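Local coordinates for protein transcription factor GAMBIF1 (Anopheles gambiae, PDB 1BVO) that binds DNA through its Rel homology specificity domain, the part crystallised here, and probably activates RNA polymerase II transcription as a homologue of Dorsal, at residues 113-116 with 117-121. Sequence-based numbering, arbitrary orientation.
Sequences ALRL and RQEIR
R115 lies alongside E119, one turn further on in the helix 107-120 of this Rel homology DNA-binding domain, and the two close an i to i+4 salt bridge on the exposed side. R115 NH2 reaches E119 OE2 at 2.9 Å, arriving from above the carboxylate plane, with the two flat groups turned 61° from each other instead of pairing in one plane. The arginine gets there by turning CG anti to its own N (chi1 -169°) and then bending twice, while the glutamate runs straight beyond CG. L116 flanks the same carboxylate, its CD2 3.9 Å from E119 OE1, and the same side chain also touches K81 of a loop.

Along the backbone, the i to i+4 hydrogen bonds continue: R117 N to A113 O at 2.9 Å, and Q118 N to L114 O at 3.2 Å. On the buried side R117 carries its guanidinium away from this turn, to the backbone oxygens of H69 and H71, which ties the helix to the loop before strand 72-74. The helix ends in a Schellman motif with R121, at positive phi, as C-prime residue. One residue before R121, I120 N points almost straight at L116 O, 3.0 Å away with an N-H...O angle of 177°.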
ATOM      1  N   ALA C 113      -2.612  -3.913 -15.239  1.00 60.52           N
ATOM      2  CA  ALA C 113      -1.380  -3.760 -16.004  1.00 58.99           C
ATOM      3  C   ALA C 113      -1.396  -4.704 -17.196  1.00 58.55           C
ATOM      4  O   ALA C 113      -1.303  -4.264 -18.349  1.00 56.96           O
ATOM      5  CB  ALA C 113      -0.179  -4.038 -15.125  1.00 62.72           C
ATOM      6  N   LEU C 114      -1.512  -5.999 -16.919  1.00 55.01           N
ATOM      7  CA  LEU C 114      -1.559  -7.002 -17.973  1.00 55.46           C
ATOM      8  C   LEU C 114      -2.741  -6.721 -18.880  1.00 57.98           C
ATOM      9  O   LEU C 114      -2.722  -7.047 -20.064  1.00 56.95           O
ATOM     10  CB  LEU C 114      -1.689  -8.394 -17.377  1.00 50.64           C
ATOM     11  CG  LEU C 114      -0.389  -8.887 -16.748  1.00 50.16           C
ATOM     12  CD1 LEU C 114      -0.615 -10.240 -16.108  1.00 51.76           C
ATOM     13  CD2 LEU C 114       0.689  -8.960 -17.818  1.00 51.54           C
ATOM     14  N   ARG C 115      -3.762  -6.092 -18.306  1.00 62.31           N
ATOM     15  CA  ARG C 115      -4.957  -5.720 -19.048  1.00 66.88           C
ATOM     16  C   ARG C 115      -4.438  -4.795 -20.152  1.00 64.72           C
ATOM     17  O   ARG C 115      -4.602  -5.084 -21.334  1.00 64.75           O
ATOM     18  CB  ARG C 115      -5.935  -4.971 -18.126  1.00 73.10           C
ATOM     19  CG  ARG C 115      -7.350  -4.751 -18.680  1.00 74.84           C
ATOM     20  CD  ARG C 115      -7.973  -3.466 -18.140  1.00 72.59           C
ATOM     21  NE  ARG C 115      -7.952  -2.375 -19.123  1.00 78.88           N
ATOM     22  CZ  ARG C 115      -7.401  -1.174 -18.928  1.00 82.38           C
ATOM     23  NH1 ARG C 115      -6.804  -0.885 -17.769  1.00 78.08           N
ATOM     24  NH2 ARG C 115      -7.430  -0.265 -19.913  1.00 78.54           N
ATOM     25  N   LEU C 116      -3.700  -3.761 -19.750  1.00 66.11           N
ATOM     26  CA  LEU C 116      -3.128  -2.787 -20.683  1.00 67.82           C
ATOM     27  C   LEU C 116      -2.125  -3.357 -21.690  1.00 64.93           C
ATOM     28  O   LEU C 116      -2.157  -2.979 -22.862  1.00 65.25           O
ATOM     29  CB  LEU C 116      -2.516  -1.598 -19.922  1.00 72.93           C
ATOM     30  CG  LEU C 116      -3.503  -0.618 -19.276  1.00 76.67           C
ATOM     31  CD1 LEU C 116      -2.804   0.271 -18.255  1.00 76.78           C
ATOM     32  CD2 LEU C 116      -4.171   0.226 -20.354  1.00 73.89           C
ATOM     33  N   ARG C 117      -1.240  -4.254 -21.257  1.00 61.13           N
ATOM     34  CA  ARG C 117      -0.263  -4.843 -22.178  1.00 55.46           C
ATOM     35  C   ARG C 117      -1.051  -5.464 -23.343  1.00 54.10           C
ATOM     36  O   ARG C 117      -0.645  -5.345 -24.493  1.00 52.85           O
ATOM     37  CB  ARG C 117       0.605  -5.891 -21.455  1.00 53.70           C
ATOM     38  CG  ARG C 117       1.838  -6.407 -22.250  1.00 56.84           C
ATOM     39  CD  ARG C 117       2.948  -5.356 -22.406  1.00 49.76           C
ATOM     40  NE  ARG C 117       3.254  -4.671 -21.141  1.00 43.90           N
ATOM     41  CZ  ARG C 117       3.960  -5.191 -20.138  1.00 45.04           C
ATOM     42  NH1 ARG C 117       4.459  -6.421 -20.246  1.00 42.43           N
ATOM     43  NH2 ARG C 117       4.105  -4.490 -19.006  1.00 44.41           N
ATOM     44  N   GLN C 118      -2.228  -6.020 -23.048  1.00 60.77           N
ATOM     45  CA  GLN C 118      -3.089  -6.632 -24.069  1.00 64.09           C
ATOM     46  C   GLN C 118      -3.649  -5.619 -25.080  1.00 65.97           C
ATOM     47  O   GLN C 118      -3.638  -5.882 -26.282  1.00 65.20           O
ATOM     48  CB  GLN C 118      -4.243  -7.426 -23.421  1.00 71.79           C
ATOM     49  CG  GLN C 118      -5.109  -8.221 -24.428  1.00 78.92           C
ATOM     50  CD  GLN C 118      -6.172  -9.111 -23.782  1.00 78.51           C
ATOM     51  OE1 GLN C 118      -6.192 -10.328 -24.005  1.00 76.99           O
ATOM     52  NE2 GLN C 118      -7.085  -8.507 -23.024  1.00 77.20           N
ATOM     53  N   GLU C 119      -4.133  -4.475 -24.584  1.00 67.56           N
ATOM     54  CA  GLU C 119      -4.697  -3.375 -25.396  1.00 70.88           C
ATOM     55  C   GLU C 119      -3.617  -2.950 -26.403  1.00 69.94           C
ATOM     56  O   GLU C 119      -3.824  -2.964 -27.617  1.00 72.71           O
ATOM     57  CB  GLU C 119      -5.074  -2.181 -24.471  1.00 79.74           C
ATOM     58  CG  GLU C 119      -6.530  -1.605 -24.612  1.00 90.81           C
ATOM     59  CD  GLU C 119      -6.884  -0.469 -23.611  1.00 93.23           C
ATOM     60  OE1 GLU C 119      -6.265   0.623 -23.669  1.00 94.17           O
ATOM     61  OE2 GLU C 119      -7.800  -0.661 -22.767  1.00 89.60           O
ATOM     62  N   ILE C 120      -2.430  -2.672 -25.873  1.00 69.38           N
ATOM     63  CA  ILE C 120      -1.249  -2.280 -26.629  1.00 63.11           C
ATOM     64  C   ILE C 120      -0.933  -3.340 -27.712  1.00 64.68           C
ATOM     65  O   ILE C 120      -0.304  -3.030 -28.727  1.00 64.69           O
ATOM     66  CB  ILE C 120      -0.060  -2.222 -25.631  1.00 62.26           C
ATOM     67  CG1 ILE C 120       0.614  -0.863 -25.585  1.00 61.34           C
ATOM     68  CG2 ILE C 120       0.970  -3.226 -25.971  1.00 64.11           C
ATOM     69  CD1 ILE C 120       1.834  -0.908 -24.675  1.00 66.04           C
ATOM     70  N   ARG C 121      -1.316  -4.592 -27.428  1.00 61.97           N
ATOM     71  CA  ARG C 121      -1.111  -5.792 -28.263  1.00 56.80           C
ATOM     72  C   ARG C 121       0.315  -6.336 -28.222  1.00 58.11           C
ATOM     73  O   ARG C 121       0.770  -6.965 -29.169  1.00 58.76           O
ATOM     74  CB  ARG C 121      -1.539  -5.570 -29.721  1.00 66.99           C
ATOM     75  CG  ARG C 121      -3.057  -5.573 -30.009  1.00 79.07           C
ATOM     76  CD  ARG C 121      -3.711  -6.973 -30.065  1.00 90.21           C
ATOM     77  NE  ARG C 121      -3.437  -7.742 -31.293  1.00 97.16           N
ATOM     78  CZ  ARG C 121      -4.096  -8.854 -31.639  1.00 98.21           C
ATOM     79  NH1 ARG C 121      -5.062  -9.321 -30.858  1.00 97.93           N
ATOM     80  NH2 ARG C 121      -3.784  -9.519 -32.750  1.00 95.15           N
TER